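Local structure of creatinine amidohydrolase (Nostoc punctiforme PCC 73102, 3NO4) at residues 31-36 against 118-123; 42-47 against 123-128; 103-108 against 140-145; 166-171 against 253-258. The protein probably hydrolyses carbon-nitrogen bonds in amides other than peptides, as a metal-dependent member of the creatininase superfamily. One frame throughout, in Å; residues are numbered along the deposited sequence.

Contact 1: 31-36 against 118-123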
loop_
_atom_site.group_PDB
_atom_site.type_symbol
_atom_site.label_atom_id
_atom_site.label_comp_id
_atom_site.label_asym_id
_atom_site.label_seq_id
_atom_site.Cartn_x
_atom_site.Cartn_y
_atom_site.Cartn_z
ATOM N N GLU A 31 30.735 8.810 -9.363
ATOM C CA GLU A 31 31.509 7.607 -9.605
ATOM C C GLU A 31 32.941 7.738 -9.060
ATOM O O GLU A 31 33.409 6.843 -8.358
ATOM C CB GLU A 31 31.528 7.286 -11.110
ATOM C CG GLU A 31 32.213 5.984 -11.496
ATOM C CD GLU A 31 32.149 5.728 -12.998
ATOM O OE1 GLU A 31 32.744 6.493 -13.778
ATOM O OE2 GLU A 31 31.504 4.764 -13.388
ATOM N N ALA A 32 33.605 8.859 -9.330
ATOM C CA ALA A 32 34.951 9.100 -8.783
ATOM C C ALA A 32 34.940 9.136 -7.233
ATOM O O ALA A 32 35.769 8.486 -6.595
ATOM C CB ALA A 32 35.578 10.394 -9.361
ATOM N N TYR A 33 33.967 9.837 -6.647
ATOM C CA TYR A 33 33.770 9.882 -5.185
ATOM C C TYR A 33 33.611 8.502 -4.564
ATOM O O TYR A 33 34.222 8.229 -3.518
ATOM C CB TYR A 33 32.570 10.763 -4.824
ATOM C CG TYR A 33 32.144 10.752 -3.378
ATOM C CD1 TYR A 33 31.258 9.774 -2.884
ATOM C CD2 TYR A 33 32.614 11.715 -2.495
ATOM C CE1 TYR A 33 30.866 9.768 -1.552
ATOM C CE2 TYR A 33 32.236 11.711 -1.156
ATOM C CZ TYR A 33 31.368 10.751 -0.690
ATOM O OH TYR A 33 30.988 10.803 0.633
ATOM N N LEU A 34 32.788 7.653 -5.195
ATOM C CA LEU A 34 32.539 6.285 -4.713
ATOM C C LEU A 34 33.759 5.361 -4.666
ATOM O O LEU A 34 33.707 4.356 -3.969
ATOM C CB LEU A 34 31.393 5.601 -5.485
ATOM C CG LEU A 34 29.989 6.122 -5.128
ATOM C CD1 LEU A 34 28.951 5.671 -6.127
ATOM C CD2 LEU A 34 29.620 5.643 -3.726
ATOM N N GLN A 35 34.831 5.692 -5.390
ATOM C CA GLN A 35 36.115 4.985 -5.219
ATOM C C GLN A 35 36.736 5.252 -3.831
ATOM O O GLN A 35 37.416 4.389 -3.314
ATOM C CB GLN A 35 37.126 5.383 -6.313
ATOM C CG GLN A 35 36.703 5.071 -7.766
ATOM C CD GLN A 35 36.511 3.563 -8.043
ATOM O OE1 GLN A 35 35.407 3.142 -8.353
ATOM N NE2 GLN A 35 37.589 2.757 -7.929
ATOM N N GLN A 36 36.496 6.452 -3.271
ATOM C CA GLN A 36 37.102 6.913 -2.013
ATOM C C GLN A 36 36.174 6.693 -0.804
ATOM O O GLN A 36 36.640 6.442 0.287
ATOM C CB GLN A 36 37.449 8.410 -2.113
ATOM C CG GLN A 36 38.233 8.831 -3.356
ATOM C CD GLN A 36 39.507 8.058 -3.487
ATOM O OE1 GLN A 36 39.969 7.440 -2.525
ATOM N NE2 GLN A 36 40.082 8.060 -4.682
ATOM N N ALA A 118 24.027 1.774 -6.457
ATOM C CA ALA A 118 25.221 2.474 -6.953
ATOM C C ALA A 118 26.463 2.206 -6.104
ATOM O O ALA A 118 27.554 2.488 -6.543
ATOM C CB ALA A 118 24.944 4.009 -7.002
ATOM N N GLY A 119 26.309 1.678 -4.889
ATOM C CA GLY A 119 27.439 1.372 -4.016
ATOM C C GLY A 119 27.531 2.188 -2.730
ATOM O O GLY A 119 28.459 1.957 -1.944
ATOM N N PHE A 120 26.597 3.125 -2.498
ATOM C CA PHE A 120 26.551 3.854 -1.223
ATOM C C PHE A 120 26.109 2.853 -0.125
ATOM O O PHE A 120 25.240 2.002 -0.345
ATOM C CB PHE A 120 25.597 5.063 -1.261
ATOM C CG PHE A 120 26.104 6.218 -2.036
ATOM C CD1 PHE A 120 26.970 7.171 -1.429
ATOM C CD2 PHE A 120 25.739 6.396 -3.378
ATOM C CE1 PHE A 120 27.451 8.241 -2.152
ATOM C CE2 PHE A 120 26.217 7.490 -4.111
ATOM C CZ PHE A 120 27.052 8.424 -3.508
ATOM N N SER A 121 26.765 2.908 1.025
ATOM C CA SER A 121 26.408 2.031 2.130
ATOM C C SER A 121 26.366 2.675 3.541
ATOM O O SER A 121 25.922 2.029 4.487
ATOM C CB SER A 121 27.342 0.816 2.103
ATOM O OG SER A 121 28.638 1.183 2.484
ATOM N N LYS A 122 26.798 3.923 3.666
ATOM C CA LYS A 122 26.713 4.651 4.916
ATOM C C LYS A 122 25.836 5.869 4.687
ATOM O O LYS A 122 26.286 6.842 4.078
ATOM C CB LYS A 122 28.121 5.027 5.368
ATOM C CG LYS A 122 29.015 3.812 5.716
ATOM C CD LYS A 122 28.827 3.360 7.168
ATOM C CE LYS A 122 29.941 2.403 7.624
ATOM N NZ LYS A 122 29.814 2.058 9.078
ATOM N N PHE A 123 24.584 5.793 5.161
ATOM C CA PHE A 123 23.591 6.856 5.023
ATOM C C PHE A 123 23.378 7.584 6.359
ATOM O O PHE A 123 22.819 6.996 7.319
ATOM C CB PHE A 123 22.268 6.289 4.525
ATOM C CG PHE A 123 22.344 5.721 3.172
ATOM C CD1 PHE A 123 22.838 4.414 2.970
ATOM C CD2 PHE A 123 21.925 6.443 2.076
ATOM C CE1 PHE A 123 22.909 3.870 1.709
ATOM C CE2 PHE A 123 22.014 5.907 0.799
ATOM C CZ PHE A 123 22.487 4.613 0.617
#
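L34 sets one methyl group almost exactly over the middle of the F120 ring: CD2 stands 3.6 Å from the ring centroid and only 5° off the ring normal, a CH-pi contact with all six ring carbons in touch. Its other branch reaches back to the helix end, where CD1 rests 3.5 Å from A118 O. Beside this tight centre Y33 meets the same ring obliquely, CE1 to CE1 of F120 at 3.8 Å. Tyrosine suits this buried place because its ring packs while its OH accepts from I77 N and donates to G39 O. The looser side is that of A32, Q35 and Q36, which face solvent, whereas P94 of the second subunit packs on L34 and A118. Cut back to an alanine, F120 would no longer give L34 CD2 a face to rest on, and a gap beside Y33 is likely to open. F120 points its ring at the helix because CG lies anti to its carbonyl carbon (chi1 -74°). G119, with phi 114°, takes a conformation that only glycine accepts easily. It closes helix 101-118 with a Schellman motif, the turn leading into strand 122-127 of an alpha/beta fold with a parallel sheet.

Contact 2: 42-47 against 123-128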
loop_
_atom_site.group_PDB
_atom_site.type_symbol
_atom_site.label_atom_id
_atom_site.label_comp_id
_atom_site.label_asym_id
_atom_site.label_seq_id
_atom_site.Cartn_x
_atom_site.Cartn_y
_atom_site.Cartn_z
ATOM N N PHE A 42 22.225 12.973 4.146
ATOM C CA PHE A 42 20.952 13.605 3.812
ATOM C C PHE A 42 20.489 14.572 4.885
ATOM O O PHE A 42 20.304 14.147 6.022
ATOM C CB PHE A 42 19.862 12.573 3.539
ATOM C CG PHE A 42 19.953 12.003 2.173
ATOM C CD1 PHE A 42 19.445 12.706 1.090
ATOM C CD2 PHE A 42 20.589 10.789 1.955
ATOM C CE1 PHE A 42 19.568 12.213 -0.198
ATOM C CE2 PHE A 42 20.710 10.258 0.659
ATOM C CZ PHE A 42 20.208 10.995 -0.423
ATOM N N PRO A 43 20.293 15.866 4.533
ATOM C CA PRO A 43 19.586 16.718 5.490
ATOM C C PRO A 43 18.099 16.384 5.411
ATOM O O PRO A 43 17.569 16.239 4.297
ATOM C CB PRO A 43 19.881 18.146 5.006
ATOM C CG PRO A 43 20.681 18.047 3.784
ATOM C CD PRO A 43 20.707 16.625 3.341
ATOM N N ILE A 44 17.461 16.215 6.556
ATOM C CA ILE A 44 16.026 15.997 6.626
ATOM C C ILE A 44 15.400 16.945 7.627
ATOM O O ILE A 44 15.811 16.999 8.767
ATOM C CB ILE A 44 15.603 14.509 6.850
ATOM C CG1 ILE A 44 14.067 14.361 6.797
ATOM C CG2 ILE A 44 16.156 13.943 8.149
ATOM C CD1 ILE A 44 13.567 12.875 6.748
ATOM N N GLY A 45 14.423 17.718 7.176
ATOM C CA GLY A 45 13.635 18.569 8.068
ATOM C C GLY A 45 12.129 18.377 7.942
ATOM O O GLY A 45 11.603 17.239 7.982
ATOM N N SER A 46 11.442 19.506 7.834
ATOM C CA SER A 46 9.997 19.569 7.892
ATOM C C SER A 46 9.532 20.931 7.436
ATOM O O SER A 46 10.305 21.910 7.478
ATOM C CB SER A 46 9.513 19.324 9.337
ATOM O OG SER A 46 8.112 19.146 9.357
ATOM N N THR A 47 8.279 20.993 7.028
ATOM C CA THR A 47 7.604 22.227 6.628
ATOM C C THR A 47 6.415 22.342 7.580
ATOM O O THR A 47 5.405 21.704 7.370
ATOM C CB THR A 47 7.169 22.142 5.157
ATOM O OG1 THR A 47 8.329 21.898 4.358
ATOM C CG2 THR A 47 6.451 23.436 4.675
ATOM N N PHE A 123 24.584 5.793 5.161
ATOM C CA PHE A 123 23.591 6.856 5.023
ATOM C C PHE A 123 23.378 7.584 6.359
ATOM O O PHE A 123 22.819 6.996 7.319
ATOM C CB PHE A 123 22.268 6.289 4.525
ATOM C CG PHE A 123 22.344 5.721 3.172
ATOM C CD1 PHE A 123 22.838 4.414 2.970
ATOM C CD2 PHE A 123 21.925 6.443 2.076
ATOM C CE1 PHE A 123 22.909 3.870 1.709
ATOM C CE2 PHE A 123 22.014 5.907 0.799
ATOM C CZ PHE A 123 22.487 4.613 0.617
ATOM N N TYR A 124 23.859 8.820 6.433
ATOM C CA TYR A 124 23.830 9.657 7.667
ATOM C C TYR A 124 22.798 10.768 7.477
ATOM O O TYR A 124 23.005 11.683 6.643
ATOM C CB TYR A 124 25.227 10.234 7.909
ATOM C CG TYR A 124 25.476 10.799 9.276
ATOM C CD1 TYR A 124 25.598 9.968 10.372
ATOM C CD2 TYR A 124 25.627 12.177 9.478
ATOM C CE1 TYR A 124 25.869 10.476 11.639
ATOM C CE2 TYR A 124 25.904 12.690 10.744
ATOM C CZ TYR A 124 26.008 11.824 11.817
ATOM O OH TYR A 124 26.273 12.298 13.063
ATOM N N PHE A 125 21.634 10.601 8.105
ATOM C CA PHE A 125 20.526 11.547 8.001
ATOM C C PHE A 125 20.689 12.565 9.119
ATOM O O PHE A 125 20.558 12.198 10.291
ATOM C CB PHE A 125 19.167 10.885 8.146
ATOM C CG PHE A 125 18.806 10.016 6.977
ATOM C CD1 PHE A 125 19.331 8.738 6.860
ATOM C CD2 PHE A 125 18.015 10.513 5.949
ATOM C CE1 PHE A 125 18.986 7.911 5.702
ATOM C CE2 PHE A 125 17.688 9.708 4.826
ATOM C CZ PHE A 125 18.188 8.417 4.731
ATOM N N ILE A 126 20.916 13.830 8.754
ATOM C CA ILE A 126 21.045 14.902 9.749
ATOM C C ILE A 126 19.690 15.524 9.798
ATOM O O ILE A 126 19.233 16.140 8.824
ATOM C CB ILE A 126 22.094 15.911 9.403
ATOM C CG1 ILE A 126 23.488 15.270 9.517
ATOM C CG2 ILE A 126 21.999 17.124 10.328
ATOM C CD1 ILE A 126 24.645 16.167 8.958
ATOM N N ASN A 127 19.040 15.343 10.943
ATOM C CA ASN A 127 17.623 15.624 11.092
ATOM C C ASN A 127 17.369 16.896 11.928
ATOM O O ASN A 127 18.047 17.155 12.908
ATOM C CB ASN A 127 16.947 14.408 11.707
ATOM C CG ASN A 127 15.481 14.634 12.013
ATOM O OD1 ASN A 127 14.722 15.138 11.176
ATOM N ND2 ASN A 127 15.071 14.229 13.204
ATOM N N GLY A 128 16.362 17.664 11.514
ATOM C CA GLY A 128 15.948 18.882 12.182
ATOM C C GLY A 128 14.597 18.828 12.877
ATOM O O GLY A 128 14.229 19.803 13.494
#
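The rings of F42 and F125 lie nearly parallel, planes at 23°, but are slid so far apart, 5.7 Å between centroids, that they barely overlap. What touches the F125 ring is instead F42 CB, 3.7 Å from CD2, while I44 CG2 sits at the edge of that ring. F42 in turn meets F123 edge against edge, CE2 to CD2 at 4.2 Å, and Y111 adds an edge-to-face partner. Large apolar residues suit these buried positions: F42 and F123 pack on helix 101-118, F125 on F140 of helix 132-150. On the opposite face P43 and I126 lie against helix 58-74. The two strands run parallel, twisted by 30°, and bond alternately: F42 N to Y124 O, I126 N to F42 O, I44 N to I126 O at 2.9 Å, and G128 N to I44 O. P43 has no N-H to give, but its nitrogen faces away from strand 122-127, so no bond between these two strands is lost. N127, with CG anti to the backbone N (chi1 175°), brings OD1 within 3.2 Å of I44 O; both are acceptors. N132 ND2 bonds to OD1, and N127 ND2 to N164 and H129, so the amide is probably fixed in rotation, next to G128, which lies about 6 Å from the bound nickel ion.

Contact 3: 103-108 against 140-145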
loop_
_atom_site.group_PDB
_atom_site.type_symbol
_atom_site.label_atom_id
_atom_site.label_comp_id
_atom_site.label_asym_id
_atom_site.label_seq_id
_atom_site.Cartn_x
_atom_site.Cartn_y
_atom_site.Cartn_z
ATOM N N THR A 103 3.982 6.911 3.914
ATOM C CA THR A 103 4.548 7.578 2.719
ATOM C C THR A 103 6.056 7.882 2.906
ATOM O O THR A 103 6.841 7.619 2.009
ATOM C CB THR A 103 3.847 8.880 2.385
ATOM O OG1 THR A 103 2.432 8.665 2.337
ATOM C CG2 THR A 103 4.400 9.476 1.051
ATOM N N LEU A 104 6.439 8.410 4.053
ATOM C CA LEU A 104 7.867 8.699 4.314
ATOM C C LEU A 104 8.737 7.425 4.314
ATOM O O LEU A 104 9.906 7.445 3.873
ATOM C CB LEU A 104 8.076 9.499 5.592
ATOM C CG LEU A 104 9.512 9.904 5.937
ATOM C CD1 LEU A 104 10.097 10.723 4.757
ATOM C CD2 LEU A 104 9.599 10.700 7.239
ATOM N N ILE A 105 8.202 6.334 4.841
ATOM C CA ILE A 105 8.929 5.051 4.829
ATOM C C ILE A 105 9.222 4.650 3.335
ATOM O O ILE A 105 10.320 4.229 3.003
ATOM C CB ILE A 105 8.116 3.967 5.567
ATOM C CG1 ILE A 105 8.104 4.217 7.069
ATOM C CG2 ILE A 105 8.567 2.516 5.200
ATOM C CD1 ILE A 105 7.144 3.273 7.774
ATOM N N GLN A 106 8.236 4.790 2.467
ATOM C CA GLN A 106 8.439 4.468 1.030
ATOM C C GLN A 106 9.410 5.409 0.307
ATOM O O GLN A 106 10.203 4.954 -0.512
ATOM C CB GLN A 106 7.116 4.320 0.314
ATOM C CG GLN A 106 6.248 3.133 0.894
ATOM C CD GLN A 106 6.955 1.690 0.966
ATOM O OE1 GLN A 106 7.563 1.221 -0.051
ATOM N NE2 GLN A 106 6.815 0.968 2.153
ATOM N N VAL A 107 9.380 6.685 0.660
ATOM C CA VAL A 107 10.323 7.646 0.170
ATOM C C VAL A 107 11.745 7.245 0.568
ATOM O O VAL A 107 12.600 7.145 -0.312
ATOM C CB VAL A 107 9.981 9.108 0.612
ATOM C CG1 VAL A 107 11.154 10.086 0.361
ATOM C CG2 VAL A 107 8.677 9.565 -0.084
ATOM N N VAL A 108 11.978 6.982 1.871
ATOM C CA VAL A 108 13.307 6.582 2.352
ATOM C C VAL A 108 13.765 5.258 1.686
ATOM O O VAL A 108 14.915 5.119 1.244
ATOM C CB VAL A 108 13.370 6.460 3.895
ATOM C CG1 VAL A 108 14.691 5.806 4.343
ATOM C CG2 VAL A 108 13.189 7.863 4.532
ATOM N N PHE A 140 14.258 2.748 8.164
ATOM C CA PHE A 140 15.529 2.012 8.082
ATOM C C PHE A 140 15.342 0.526 8.143
ATOM O O PHE A 140 15.878 -0.192 7.285
ATOM C CB PHE A 140 16.519 2.431 9.177
ATOM C CG PHE A 140 16.900 3.891 9.162
ATOM C CD1 PHE A 140 16.673 4.734 8.063
ATOM C CD2 PHE A 140 17.522 4.425 10.286
ATOM C CE1 PHE A 140 17.034 6.067 8.105
ATOM C CE2 PHE A 140 17.879 5.743 10.315
ATOM C CZ PHE A 140 17.625 6.568 9.235
ATOM N N SER A 141 14.591 0.071 9.164
ATOM C CA SER A 141 14.255 -1.330 9.315
ATOM C C SER A 141 13.543 -1.896 8.067
ATOM O O SER A 141 13.924 -2.934 7.549
ATOM C CB SER A 141 13.394 -1.554 10.564
ATOM O OG SER A 141 14.152 -1.287 11.712
ATOM N N GLU A 142 12.504 -1.237 7.627
ATOM C CA GLU A 142 11.811 -1.617 6.369
ATOM C C GLU A 142 12.801 -1.715 5.155
ATOM O O GLU A 142 12.758 -2.679 4.364
ATOM C CB GLU A 142 10.742 -0.589 6.045
ATOM C CG GLU A 142 9.784 -0.998 4.882
ATOM C CD GLU A 142 8.339 -1.287 5.303
ATOM O OE1 GLU A 142 7.993 -1.232 6.504
ATOM O OE2 GLU A 142 7.538 -1.597 4.391
ATOM N N THR A 143 13.680 -0.714 5.065
ATOM C CA THR A 143 14.686 -0.640 4.003
ATOM C C THR A 143 15.679 -1.817 4.063
ATOM O O THR A 143 15.901 -2.458 3.044
ATOM C CB THR A 143 15.360 0.719 3.997
ATOM O OG1 THR A 143 14.353 1.680 3.702
ATOM C CG2 THR A 143 16.542 0.795 2.944
ATOM N N TYR A 144 16.213 -2.148 5.251
ATOM C CA TYR A 144 17.144 -3.276 5.341
ATOM C C TYR A 144 16.517 -4.587 4.827
ATOM O O TYR A 144 17.130 -5.295 4.040
ATOM C CB TYR A 144 17.693 -3.492 6.779
ATOM C CG TYR A 144 18.344 -2.284 7.433
ATOM C CD1 TYR A 144 19.180 -1.416 6.704
ATOM C CD2 TYR A 144 18.146 -2.023 8.800
ATOM C CE1 TYR A 144 19.767 -0.285 7.305
ATOM C CE2 TYR A 144 18.735 -0.902 9.430
ATOM C CZ TYR A 144 19.560 -0.048 8.676
ATOM O OH TYR A 144 20.127 1.055 9.250
ATOM N N ALA A 145 15.291 -4.855 5.232
ATOM C CA ALA A 145 14.569 -6.053 4.804
ATOM C C ALA A 145 14.311 -6.018 3.284
ATOM O O ALA A 145 14.470 -7.038 2.597
ATOM C CB ALA A 145 13.232 -6.199 5.618
#
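I105 CG2 stands anti to the backbone N (chi1 -71° for CG1), and E142 CG does likewise on its own helix (chi1 -170°), which brings the methyl against the aliphatic stem of the glutamate, CG2 to CG at 3.7 Å. The E142 chain then bends at chi2, and the two side chains cross at about a right angle. Further along, V108 holds CG1 at the edge of the F140 ring, 4.3 Å from CD1, and 4.2 Å from T143 OG1. Beta-branched side chains suit this interface, having few rotamers to lose on packing; the segment axes of helices 101-118 and 132-150 approach to 9.2 Å, crossing at -46°. T143 can be buried because its hydroxyl is bonded to A139 O, one turn back. Q106 leaves its helix pointing away, but its bent chain curls round so that NE2 lies 3.5 Å from E142 OE2, the amide and carboxylate planes nearly perpendicular. Both polar ends have firmer partners in the assembly: Q106 OE1 takes a bond from R100 of the second subunit, and E142 OE2 one from S102 of the third. The buried carboxylate is therefore not left without a donor, and the helix pair probably helps join three subunits.

Contact 4: 166-171 against 253-258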
loop_
_atom_site.group_PDB
_atom_site.type_symbol
_atom_site.label_atom_id
_atom_site.label_comp_id
_atom_site.label_asym_id
_atom_site.label_seq_id
_atom_site.Cartn_x
_atom_site.Cartn_y
_atom_site.Cartn_z
ATOM N N PHE A 166 19.654 19.046 17.306
ATOM C CA PHE A 166 19.061 19.549 18.578
ATOM C C PHE A 166 19.251 18.626 19.791
ATOM O O PHE A 166 18.981 19.047 20.943
ATOM C CB PHE A 166 17.562 19.912 18.395
ATOM C CG PHE A 166 16.736 18.773 17.941
ATOM C CD1 PHE A 166 16.129 17.954 18.854
ATOM C CD2 PHE A 166 16.577 18.501 16.576
ATOM C CE1 PHE A 166 15.353 16.856 18.431
ATOM C CE2 PHE A 166 15.813 17.406 16.132
ATOM C CZ PHE A 166 15.215 16.585 17.066
HETATM N N MSE A 167 19.726 17.392 19.548
HETATM C CA MSE A 167 20.110 16.453 20.624
HETATM C C MSE A 167 21.610 16.376 20.839
HETATM O O MSE A 167 22.051 15.609 21.662
HETATM C CB MSE A 167 19.552 15.046 20.351
HETATM C CG MSE A 167 18.144 14.850 20.890
HETATM SE SE MSE A 167 17.396 13.176 20.234
HETATM C CE MSE A 167 18.790 11.906 20.706
ATOM N N CYS A 168 22.403 17.153 20.091
ATOM C CA CYS A 168 23.845 17.237 20.371
ATOM C C CYS A 168 24.041 17.770 21.804
ATOM O O CYS A 168 23.345 18.711 22.213
ATOM C CB CYS A 168 24.534 18.157 19.380
ATOM S SG CYS A 168 24.608 17.529 17.722
ATOM N N GLY A 169 24.971 17.164 22.551
ATOM C CA GLY A 169 25.270 17.543 23.929
ATOM C C GLY A 169 25.795 18.974 24.050
ATOM O O GLY A 169 25.442 19.659 24.997
ATOM N N SER A 170 26.610 19.418 23.080
ATOM C CA SER A 170 27.100 20.810 23.043
ATOM C C SER A 170 25.949 21.809 22.806
ATOM O O SER A 170 25.936 22.874 23.444
ATOM C CB SER A 170 28.237 21.020 22.032
ATOM O OG SER A 170 27.817 20.769 20.698
ATOM N N VAL A 171 24.987 21.434 21.949
ATOM C CA VAL A 171 23.820 22.252 21.641
ATOM C C VAL A 171 22.865 22.384 22.833
ATOM O O VAL A 171 22.490 23.517 23.205
ATOM C CB VAL A 171 23.099 21.746 20.340
ATOM C CG1 VAL A 171 21.747 22.425 20.113
ATOM C CG2 VAL A 171 24.007 21.964 19.139
ATOM N N VAL A 253 27.913 21.597 13.846
ATOM C CA VAL A 253 28.792 21.140 12.754
ATOM C C VAL A 253 29.984 20.377 13.327
ATOM O O VAL A 253 30.332 19.322 12.809
ATOM C CB VAL A 253 29.200 22.296 11.819
ATOM C CG1 VAL A 253 30.346 21.900 10.832
ATOM C CG2 VAL A 253 27.948 22.778 11.066
ATOM N N LYS A 254 30.542 20.850 14.436
ATOM C CA LYS A 254 31.689 20.180 15.046
ATOM C C LYS A 254 31.324 18.803 15.587
ATOM O O LYS A 254 32.035 17.825 15.344
ATOM C CB LYS A 254 32.285 21.030 16.183
ATOM C CG LYS A 254 33.461 20.378 16.861
ATOM C CD LYS A 254 34.183 21.350 17.807
ATOM C CE LYS A 254 35.189 20.581 18.682
ATOM N NZ LYS A 254 36.158 21.519 19.280
ATOM N N GLU A 255 30.229 18.747 16.337
ATOM C CA GLU A 255 29.805 17.514 16.950
ATOM C C GLU A 255 29.325 16.477 15.902
ATOM O O GLU A 255 29.685 15.302 16.011
ATOM C CB GLU A 255 28.740 17.769 18.003
ATOM C CG GLU A 255 28.640 16.593 18.959
ATOM C CD GLU A 255 27.835 16.871 20.192
ATOM O OE1 GLU A 255 28.066 17.906 20.852
ATOM O OE2 GLU A 255 26.991 16.009 20.507
ATOM N N LEU A 256 28.549 16.907 14.905
ATOM C CA LEU A 256 28.084 15.994 13.848
ATOM C C LEU A 256 29.132 15.608 12.771
ATOM O O LEU A 256 28.951 14.593 12.100
ATOM C CB LEU A 256 26.794 16.523 13.192
ATOM C CG LEU A 256 25.596 16.646 14.158
ATOM C CD1 LEU A 256 24.290 16.892 13.359
ATOM C CD2 LEU A 256 25.437 15.405 15.048
ATOM N N SER A 257 30.204 16.405 12.618
ATOM C CA SER A 257 31.361 16.022 11.829
ATOM C C SER A 257 32.065 14.838 12.495
ATOM O O SER A 257 32.423 13.866 11.812
ATOM C CB SER A 257 32.342 17.210 11.644
ATOM O OG SER A 257 31.727 18.202 10.824
ATOM N N ASN A 258 32.274 14.921 13.817
ATOM C CA ASN A 258 32.823 13.793 14.575
ATOM C C ASN A 258 31.891 12.576 14.458
ATOM O O ASN A 258 32.337 11.467 14.171
ATOM C CB ASN A 258 33.110 14.183 16.035
ATOM C CG ASN A 258 34.353 15.070 16.177
ATOM O OD1 ASN A 258 35.341 14.906 15.453
ATOM N ND2 ASN A 258 34.304 16.011 17.106
#
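C168 and E255 approach to 6.9 Å between CA atoms where helix 169-179 begins, C168 being its N-cap residue with the extended psi of 137° that such a position needs. E255 reaches across from helix 242-265 and lays its carboxylate against the first turn. OE2 accepts from G169 N at 3.1 Å, on the syn side and slightly out of the carboxylate plane. OE1 takes two donors: S170 N, through the syn lone pair at 160° and 3.1 Å, and S170 OG at 2.9 Å, which comes from above the plane. Glutamate is well chosen, since a chain extended beyond CG, with CG anti to the backbone N (chi1 -160°), is long enough to bridge the helices. Thus a carboxylate from a distant helix accepts from first-turn N-H groups that lack acceptors within helix 169-179, which the helix dipole probably favours. A glutamine in its place has no charge and offers an N-H to N-H donors, so G169 N or S170 N is likely to be left without its mate. C168 CB packs over the same face of the carboxylate as S170 OG, 3.5 Å from E255 OE2. C168 SG lies 3.5 Å from L256 CD2. L256 continues inward to W165, Y124 and I126.

In the fold
From the N terminus, helix 27-36 leads straight into strand 39-44, so contacts 1 and 2 open in succession. Both close around strand 122-127, sharing F123, and because their segments alternate the two loops cross. Contact 1 joins helix 27-36 to the turn before that strand. Contact 3 opens within the loops of both, on helix 101-118, and closes on helix 132-150 beyond the strand, so it crosses them as well. It meets contact 2 where the F125 and F140 rings touch. Contact 4 follows in series, closing an 81-residue loop from helix 169-179 to helix 242-265; L256 against I126 and F166 against G128 bring it back onto contact 2, so the sheet of contact 2 is packed by the helices of contacts 3 and 4.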